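Local coordinates for protein aromatic-amino-acid aminotransferase (Burkholderia pseudomallei, PDB 4F4E) that probably transfers the amino group of aromatic amino acids such as tyrosine to 2-oxoglutarate, working as a homodimer with covalently bound pyridoxal phosphate, at residues G87-D92 with P309-G314; S100-L105 with V118-A123; Q122-T127 with G275-A280. All blocks are in the same frame, centred on the assembly; numbering follows the deposited sequence.

Contact 1 (G87-D92 with P309-G314); sequences GYLPID and PPTHGG
Leu-89 leans its isobutyl group against the chain from Pro-309 to Thr-311, and that one side chain carries most of the apolar contact. Leu-89 CG sits 3.3 Å from Thr-311 OG1. With CG turned anti to the carbonyl carbon (chi1 -68°) and CD1 extended beyond it (chi2 -178°), the branch is sent on toward the backbone: Leu-89 CD1 lies 3.5 Å from Pro-309 O and 3.6 Å from Pro-310 O, and 4.2 Å from the ring carbon CG of Pro-309. The leucine thus rests largely on oxygen atoms, with one proline ring at its flank. The neighbouring ring carbon, Pro-309 CD, packs against two carbonyl oxygens, 3.3 Å from Pro-90 O and 3.5 Å from Ile-91 O.

Direct hydrogen bonds between the segments are absent; two waters supply the polar links. One donates to Gly-87 O and to Thr-311 OG1. The other accepts from Leu-89 N and donates to Pro-309 O, at 2.8 Å from that oxygen, bridging backbone to backbone just beside the leucine. Thr-311 OG1 has a further partner in Gly-275 O of the second subunit.

Tyr-88, whose CB points away from 309-314, reaches that subunit, where its ring meets Tyr-274 edge-to-face and its OH hydrogen-bonds the pyridoxal-lysine. The contact therefore joins the loop before helix 95-106 to the proline-rich lead into helix 312-322, at the dimer interface where, in aminotransferases of this family, each subunit lends residues to its partner's cofactor site.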
loop_
_atom_site.group_PDB
_atom_site.type_symbol
_atom_site.label_atom_id
_atom_site.label_comp_id
_atom_site.label_asym_id
_atom_site.label_seq_id
_atom_site.Cartn_x
_atom_site.Cartn_y
_atom_site.Cartn_z
ATOM N N GLY A 87 -16.411 1.988 -0.219
ATOM C CA GLY A 87 -16.150 0.542 -0.421
ATOM C C GLY A 87 -14.830 0.252 -1.120
ATOM O O GLY A 87 -14.088 1.175 -1.436
ATOM N N TYR A 88 -14.505 -1.029 -1.332
ATOM C CA TYR A 88 -13.221 -1.398 -1.855
ATOM C C TYR A 88 -13.153 -1.107 -3.334
ATOM O O TYR A 88 -14.146 -1.316 -4.064
ATOM C CB TYR A 88 -12.957 -2.873 -1.666
ATOM C CG TYR A 88 -12.781 -3.340 -0.235
ATOM C CD1 TYR A 88 -11.663 -3.005 0.478
ATOM C CD2 TYR A 88 -13.749 -4.114 0.402
ATOM C CE1 TYR A 88 -11.462 -3.475 1.774
ATOM C CE2 TYR A 88 -13.572 -4.561 1.704
ATOM C CZ TYR A 88 -12.415 -4.230 2.394
ATOM O OH TYR A 88 -12.215 -4.700 3.713
ATOM N N LEU A 89 -11.981 -0.676 -3.773
ATOM C CA LEU A 89 -11.660 -0.614 -5.184
ATOM C C LEU A 89 -11.363 -2.042 -5.669
ATOM O O LEU A 89 -10.979 -2.910 -4.862
ATOM C CB LEU A 89 -10.435 0.257 -5.447
ATOM C CG LEU A 89 -10.549 1.758 -5.189
ATOM C CD1 LEU A 89 -9.233 2.462 -5.563
ATOM C CD2 LEU A 89 -11.743 2.335 -5.943
ATOM N N PRO A 90 -11.448 -2.273 -7.003
ATOM C CA PRO A 90 -10.868 -3.478 -7.578
ATOM C C PRO A 90 -9.396 -3.655 -7.204
ATOM O O PRO A 90 -8.715 -2.683 -6.808
ATOM C CB PRO A 90 -10.985 -3.208 -9.095
ATOM C CG PRO A 90 -12.169 -2.353 -9.198
ATOM C CD PRO A 90 -11.935 -1.397 -8.062
ATOM N N ILE A 91 -8.904 -4.910 -7.312
ATOM C CA ILE A 91 -7.561 -5.247 -6.927
ATOM C C ILE A 91 -6.575 -4.395 -7.704
ATOM O O ILE A 91 -5.577 -3.914 -7.144
ATOM C CB ILE A 91 -7.265 -6.750 -7.108
ATOM C CG1 ILE A 91 -8.118 -7.608 -6.139
ATOM C CG2 ILE A 91 -5.768 -7.040 -6.933
ATOM C CD1 ILE A 91 -8.032 -9.109 -6.496
ATOM N N ASP A 92 -6.895 -4.150 -8.986
ATOM C CA ASP A 92 -6.034 -3.381 -9.855
ATOM C C ASP A 92 -6.406 -1.915 -9.961
ATOM O O ASP A 92 -5.967 -1.235 -10.864
ATOM C CB ASP A 92 -5.984 -3.991 -11.272
ATOM C CG ASP A 92 -7.357 -4.270 -11.865
ATOM O OD1 ASP A 92 -8.395 -4.134 -11.185
ATOM O OD2 ASP A 92 -7.381 -4.708 -13.048
ATOM N N PRO A 309 -5.936 -1.052 -3.684
ATOM C CA PRO A 309 -5.281 0.217 -3.373
ATOM C C PRO A 309 -6.209 1.299 -2.826
ATOM O O PRO A 309 -7.426 1.183 -2.894
ATOM C CB PRO A 309 -4.674 0.619 -4.738
ATOM C CG PRO A 309 -5.707 0.129 -5.698
ATOM C CD PRO A 309 -6.292 -1.154 -5.101
ATOM N N PRO A 310 -5.623 2.370 -2.281
ATOM C CA PRO A 310 -6.414 3.466 -1.747
ATOM C C PRO A 310 -7.059 4.286 -2.832
ATOM O O PRO A 310 -6.589 4.315 -3.988
ATOM C CB PRO A 310 -5.374 4.294 -0.966
ATOM C CG PRO A 310 -4.090 4.031 -1.660
ATOM C CD PRO A 310 -4.185 2.607 -2.134
ATOM N N THR A 311 -8.131 4.968 -2.476
ATOM C CA THR A 311 -8.998 5.610 -3.444
ATOM C C THR A 311 -8.617 7.060 -3.715
ATOM O O THR A 311 -8.557 7.475 -4.883
ATOM C CB THR A 311 -10.479 5.561 -3.003
ATOM O OG1 THR A 311 -10.899 4.197 -2.933
ATOM C CG2 THR A 311 -11.429 6.228 -4.078
ATOM N N HIS A 312 -8.368 7.832 -2.657
ATOM C CA HIS A 312 -8.351 9.259 -2.799
ATOM C C HIS A 312 -7.424 9.783 -3.906
ATOM O O HIS A 312 -7.871 10.525 -4.811
ATOM C CB HIS A 312 -8.009 9.921 -1.481
ATOM C CG HIS A 312 -8.237 11.413 -1.521
ATOM N ND1 HIS A 312 -9.468 11.931 -1.624
ATOM C CD2 HIS A 312 -7.340 12.476 -1.547
ATOM C CE1 HIS A 312 -9.379 13.302 -1.664
ATOM N NE2 HIS A 312 -8.077 13.636 -1.629
ATOM N N GLY A 313 -6.138 9.459 -3.801
ATOM C CA GLY A 313 -5.155 9.950 -4.755
ATOM C C GLY A 313 -5.463 9.575 -6.201
ATOM O O GLY A 313 -5.454 10.424 -7.121
ATOM N N GLY A 314 -5.653 8.293 -6.434
ATOM C CA GLY A 314 -6.026 7.832 -7.770
ATOM C C GLY A 314 -7.278 8.456 -8.341
ATOM O O GLY A 314 -7.322 8.778 -9.515
HETATM O O HOH W 1 -13.645 3.692 -2.561
HETATM O O HOH W 2 -9.723 -0.101 -2.029
#

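Contact 2 (S100-L105 with V118-A123); sequences SVQKLL and VVTAQA
Gln-102 swings its CG anti to the carbonyl carbon (chi1 -66°) and then runs extended, which carries its amide across from the helix to the strand; Thr-120 places OG1 the same way about its own first torsion (chi1 -60°), which turns the hydroxyl toward that amide. The setting is the large domain of the aminotransferase fold, where helix 95-106 packs on strand 118-124, the strand at one end of the mixed central sheet in this chain. The two segments lie 9.1 Å apart at their axes, with 119° between their directions, so the helix runs across the strand and meets it over a short length.

Gln-102 NE2 spends its hydrogens on two acceptors of the strand. The bond from Gln-102 NE2 to Thr-120 OG1 is 2.9 Å long, and the hydroxyl lies almost exactly in the plane of the amide; the bond from NE2 of Gln-102 to Val-118 O, at 3.1 Å, is bent and weak. Together they limit rotation of the amide. Val-118 packs its CG1 against Gln-102 NE2 as well, 3.4 Å away. The aliphatic part of the glutamine slides past the threonine in the opposite direction, with Gln-102 CG 3.0 Å from Thr-120 OG1. That hydroxyl is buried, and it also hydrogen-bonds Ser-282 OG on the adjoining strand, so the glutamine is tied through it to a second strand.

Val-101, the residue before it, adds the apolar part, facing Phe-267 and Ala-280 as well. The Val-101 and Thr-120 side chains cross at a slant, Val-101 CG1 and Thr-120 CG2 4.0 Å apart.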
loop_
_atom_site.group_PDB
_atom_site.type_symbol
_atom_site.label_atom_id
_atom_site.label_comp_id
_atom_site.label_asym_id
_atom_site.label_seq_id
_atom_site.Cartn_x
_atom_site.Cartn_y
_atom_site.Cartn_z
ATOM N N SER A 100 -6.424 5.919 -18.277
ATOM C CA SER A 100 -5.788 7.228 -18.480
ATOM C C SER A 100 -4.285 7.157 -18.337
ATOM O O SER A 100 -3.542 7.860 -19.050
ATOM C CB SER A 100 -6.335 8.259 -17.470
ATOM O OG SER A 100 -7.674 8.569 -17.726
ATOM N N VAL A 101 -3.798 6.338 -17.402
ATOM C CA VAL A 101 -2.339 6.164 -17.250
ATOM C C VAL A 101 -1.747 5.605 -18.531
ATOM O O VAL A 101 -0.704 6.061 -18.981
ATOM C CB VAL A 101 -2.009 5.256 -16.044
ATOM C CG1 VAL A 101 -0.600 4.622 -16.145
ATOM C CG2 VAL A 101 -2.232 5.995 -14.718
ATOM N N GLN A 102 -2.395 4.605 -19.121
ATOM C CA GLN A 102 -1.862 3.979 -20.335
ATOM C C GLN A 102 -1.768 4.966 -21.464
ATOM O O GLN A 102 -0.801 4.952 -22.206
ATOM C CB GLN A 102 -2.740 2.841 -20.836
ATOM C CG GLN A 102 -2.796 1.718 -19.937
ATOM C CD GLN A 102 -3.594 0.566 -20.468
ATOM O OE1 GLN A 102 -4.378 0.677 -21.461
ATOM N NE2 GLN A 102 -3.375 -0.563 -19.861
ATOM N N LYS A 103 -2.779 5.806 -21.609
ATOM C CA LYS A 103 -2.758 6.834 -22.655
ATOM C C LYS A 103 -1.708 7.887 -22.394
ATOM O O LYS A 103 -1.086 8.425 -23.328
ATOM C CB LYS A 103 -4.163 7.429 -22.844
ATOM C CG LYS A 103 -5.055 6.365 -23.514
ATOM C CD LYS A 103 -6.419 6.854 -23.974
ATOM C CE LYS A 103 -7.183 5.758 -24.770
ATOM N NZ LYS A 103 -8.531 6.279 -25.216
ATOM N N LEU A 104 -1.501 8.216 -21.123
ATOM C CA LEU A 104 -0.493 9.224 -20.784
ATOM C C LEU A 104 0.898 8.693 -21.138
ATOM O O LEU A 104 1.739 9.425 -21.679
ATOM C CB LEU A 104 -0.611 9.553 -19.279
ATOM C CG LEU A 104 0.295 10.648 -18.754
ATOM C CD1 LEU A 104 -0.040 12.006 -19.386
ATOM C CD2 LEU A 104 0.155 10.740 -17.228
ATOM N N LEU A 105 1.121 7.412 -20.887
ATOM C CA LEU A 105 2.412 6.779 -21.181
ATOM C C LEU A 105 2.671 6.497 -22.641
ATOM O O LEU A 105 3.769 6.720 -23.117
ATOM C CB LEU A 105 2.595 5.468 -20.405
ATOM C CG LEU A 105 2.637 5.661 -18.885
ATOM C CD1 LEU A 105 2.542 4.318 -18.148
ATOM C CD2 LEU A 105 3.884 6.393 -18.383
ATOM N N VAL A 118 -1.942 -4.097 -23.320
ATOM C CA VAL A 118 -1.339 -3.440 -22.156
ATOM C C VAL A 118 -2.171 -3.684 -20.909
ATOM O O VAL A 118 -3.396 -3.483 -20.907
ATOM C CB VAL A 118 -1.195 -1.921 -22.369
ATOM C CG1 VAL A 118 -0.317 -1.288 -21.279
ATOM C CG2 VAL A 118 -0.650 -1.658 -23.773
ATOM N N VAL A 119 -1.487 -4.116 -19.865
ATOM C CA VAL A 119 -2.039 -4.336 -18.539
ATOM C C VAL A 119 -1.550 -3.213 -17.660
ATOM O O VAL A 119 -0.354 -2.955 -17.621
ATOM C CB VAL A 119 -1.491 -5.679 -17.974
ATOM C CG1 VAL A 119 -1.905 -5.848 -16.520
ATOM C CG2 VAL A 119 -1.969 -6.854 -18.829
ATOM N N THR A 120 -2.464 -2.534 -16.982
ATOM C CA THR A 120 -2.135 -1.507 -16.006
ATOM C C THR A 120 -2.879 -1.695 -14.716
ATOM O O THR A 120 -4.121 -1.813 -14.718
ATOM C CB THR A 120 -2.409 -0.101 -16.562
ATOM O OG1 THR A 120 -1.597 0.094 -17.730
ATOM C CG2 THR A 120 -2.081 0.967 -15.517
ATOM N N ALA A 121 -2.137 -1.773 -13.598
ATOM C CA ALA A 121 -2.728 -1.860 -12.268
ATOM C C ALA A 121 -2.270 -0.629 -11.466
ATOM O O ALA A 121 -1.090 -0.315 -11.414
ATOM C CB ALA A 121 -2.302 -3.135 -11.511
ATOM N N GLN A 122 -3.225 0.046 -10.848
ATOM C CA GLN A 122 -2.941 1.094 -9.926
ATOM C C GLN A 122 -2.071 0.559 -8.818
ATOM O O GLN A 122 -2.204 -0.584 -8.407
ATOM C CB GLN A 122 -4.268 1.643 -9.353
ATOM C CG GLN A 122 -4.156 2.842 -8.421
ATOM C CD GLN A 122 -5.483 3.195 -7.825
ATOM O OE1 GLN A 122 -6.523 2.942 -8.426
ATOM N NE2 GLN A 122 -5.458 3.799 -6.638
ATOM N N ALA A 123 -1.172 1.398 -8.332
ATOM C CA ALA A 123 -0.158 0.966 -7.378
ATOM C C ALA A 123 0.124 2.031 -6.328
ATOM O O ALA A 123 -0.193 3.211 -6.528
ATOM C CB ALA A 123 1.151 0.595 -8.149
#

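Contact 3 (Q122-T127 with G275-A280); sequences QALGGT and GERVGA
Gly-125 and Gly-279 approach to 3.8 Å between CA atoms, closer than the bridged pair Ala-123 and Gly-279, whose CA atoms are 4.9 Å apart; two glycines permit this closeness. The Gly-279 backbone lies directly against Gly-125, and on the same glycine Arg-277 NH2 is 4.0 Å from Gly-125 CA. The chain bends just before this point, Leu-124 being the centre of an inverse gamma turn, and Gly-125 follows with positive phi (66°).

Ahead of the bend the pairing is antiparallel. Ala-123 and Gly-279 form the hydrogen-bonded pair: Ala-123 N to Gly-279 O is 2.9 Å, and Gly-279 N to Ala-123 O is 3.1 Å. Gly-125 N adds a weak bond to Arg-277 O, and a water joins that same oxygen to Gln-122 NE2, while Gln-122 OE1 accepts a hydrogen bond from Ile-94 N.

Arg-277 has its chain folded at the second and third torsions (both -55°), which brings the guanidinium back beside the turn. Leu-124 C sits over one face, near the rim, and Leu-124 CD1 comes 3.7 Å from Arg-277 CB. The arginine's NH2 bonds a phosphate oxygen of the pyridoxal-lysine at position 269 and Tyr-306 O of the second subunit, while Gly-126 N and Thr-127 N also bond phosphate oxygens. The start of helix 125-140 and the arginine thus form part of the phosphate-binding cup, as in other enzymes of this fold.

Strand 118-124 is paired here with strand 278-284, whose other neighbour is strand 261-266; helix 95-106 lies over the face bearing Gln-122 and Ala-280, and helix 125-140 departs from the strand's end.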
loop_
_atom_site.group_PDB
_atom_site.type_symbol
_atom_site.label_atom_id
_atom_site.label_comp_id
_atom_site.label_asym_id
_atom_site.label_seq_id
_atom_site.Cartn_x
_atom_site.Cartn_y
_atom_site.Cartn_z
ATOM N N GLN A 122 -3.225 0.046 -10.848
ATOM C CA GLN A 122 -2.941 1.094 -9.926
ATOM C C GLN A 122 -2.071 0.559 -8.818
ATOM O O GLN A 122 -2.204 -0.584 -8.407
ATOM C CB GLN A 122 -4.268 1.643 -9.353
ATOM C CG GLN A 122 -4.156 2.842 -8.421
ATOM C CD GLN A 122 -5.483 3.195 -7.825
ATOM O OE1 GLN A 122 -6.523 2.942 -8.426
ATOM N NE2 GLN A 122 -5.458 3.799 -6.638
ATOM N N ALA A 123 -1.172 1.398 -8.332
ATOM C CA ALA A 123 -0.158 0.966 -7.378
ATOM C C ALA A 123 0.124 2.031 -6.328
ATOM O O ALA A 123 -0.193 3.211 -6.528
ATOM C CB ALA A 123 1.151 0.595 -8.149
ATOM N N LEU A 124 0.810 1.627 -5.240
ATOM C CA LEU A 124 1.159 2.554 -4.155
ATOM C C LEU A 124 2.413 3.336 -4.522
ATOM O O LEU A 124 3.511 3.037 -4.090
ATOM C CB LEU A 124 1.310 1.813 -2.837
ATOM C CG LEU A 124 0.048 1.424 -2.074
ATOM C CD1 LEU A 124 -0.684 2.605 -1.465
ATOM C CD2 LEU A 124 -0.936 0.614 -2.863
ATOM N N GLY A 125 2.204 4.372 -5.321
ATOM C CA GLY A 125 3.297 5.099 -5.928
ATOM C C GLY A 125 4.101 4.284 -6.932
ATOM O O GLY A 125 3.791 3.116 -7.238
ATOM N N GLY A 126 5.156 4.932 -7.436
ATOM C CA GLY A 126 6.148 4.253 -8.240
ATOM C C GLY A 126 6.819 3.146 -7.492
ATOM O O GLY A 126 7.148 2.081 -8.087
ATOM N N THR A 127 6.988 3.334 -6.186
ATOM C CA THR A 127 7.588 2.256 -5.394
ATOM C C THR A 127 6.718 1.007 -5.389
ATOM O O THR A 127 7.207 -0.114 -5.593
ATOM C CB THR A 127 7.874 2.671 -3.948
ATOM O OG1 THR A 127 8.677 3.850 -3.934
ATOM C CG2 THR A 127 8.613 1.599 -3.248
ATOM N N GLY A 275 2.370 11.995 -0.751
ATOM C CA GLY A 275 1.789 11.328 0.416
ATOM C C GLY A 275 0.456 10.623 0.198
ATOM O O GLY A 275 -0.054 10.025 1.135
ATOM N N GLU A 276 -0.109 10.667 -1.014
ATOM C CA GLU A 276 -1.317 9.868 -1.357
ATOM C C GLU A 276 -0.987 8.541 -2.081
ATOM O O GLU A 276 -1.876 7.693 -2.236
ATOM C CB GLU A 276 -2.334 10.680 -2.163
ATOM C CG GLU A 276 -2.823 11.941 -1.463
ATOM C CD GLU A 276 -3.658 11.734 -0.208
ATOM O OE1 GLU A 276 -3.665 10.609 0.398
ATOM O OE2 GLU A 276 -4.234 12.767 0.225
ATOM N N ARG A 277 0.277 8.358 -2.494
ATOM C CA ARG A 277 0.816 7.070 -2.970
ATOM C C ARG A 277 0.082 6.631 -4.258
ATOM O O ARG A 277 -0.627 5.626 -4.273
ATOM C CB ARG A 277 0.726 5.963 -1.927
ATOM C CG ARG A 277 1.146 6.371 -0.498
ATOM C CD ARG A 277 2.536 6.963 -0.416
ATOM N NE ARG A 277 3.552 6.104 -0.982
ATOM C CZ ARG A 277 4.364 6.398 -2.004
ATOM N NH1 ARG A 277 4.320 7.562 -2.660
ATOM N NH2 ARG A 277 5.237 5.472 -2.408
ATOM N N VAL A 278 0.244 7.422 -5.298
ATOM C CA VAL A 278 -0.474 7.252 -6.565
ATOM C C VAL A 278 0.528 6.957 -7.688
ATOM O O VAL A 278 1.297 7.826 -8.090
ATOM C CB VAL A 278 -1.258 8.543 -6.912
ATOM C CG1 VAL A 278 -2.259 8.260 -8.037
ATOM C CG2 VAL A 278 -1.968 9.081 -5.701
ATOM N N GLY A 279 0.563 5.695 -8.132
ATOM C CA GLY A 279 1.358 5.241 -9.245
ATOM C C GLY A 279 0.683 4.084 -9.950
ATOM O O GLY A 279 -0.529 3.829 -9.775
ATOM N N ALA A 280 1.433 3.409 -10.791
ATOM C CA ALA A 280 0.865 2.337 -11.628
ATOM C C ALA A 280 1.988 1.458 -12.159
ATOM O O ALA A 280 3.094 1.929 -12.453
ATOM C CB ALA A 280 0.062 2.903 -12.787
HETATM O O HOH W 3 -2.880 4.029 -5.326
#

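Contacts 2 and 3 are buried and share strand 118-124: contact 2 fastens a helix to one face of it, and contact 3 pairs its end with strand 278-284. Contact 1 is partly buried and lies at the subunit interface, which contact 3 also reaches, whereas contact 2 touches no other chain. Their chemistry follows. Contact 1 relies on water bridges and carbon-to-carbonyl packing, contact 2 on a glutamine amide, and contact 3 on backbone bonds and glycine closeness beside the phosphate. Gln-122 ties them together: its backbone N probably bonds Asp-92 O, and its side chain packs on Pro-309, while Gly-313 of contact 1 packs on Val-278 of contact 3.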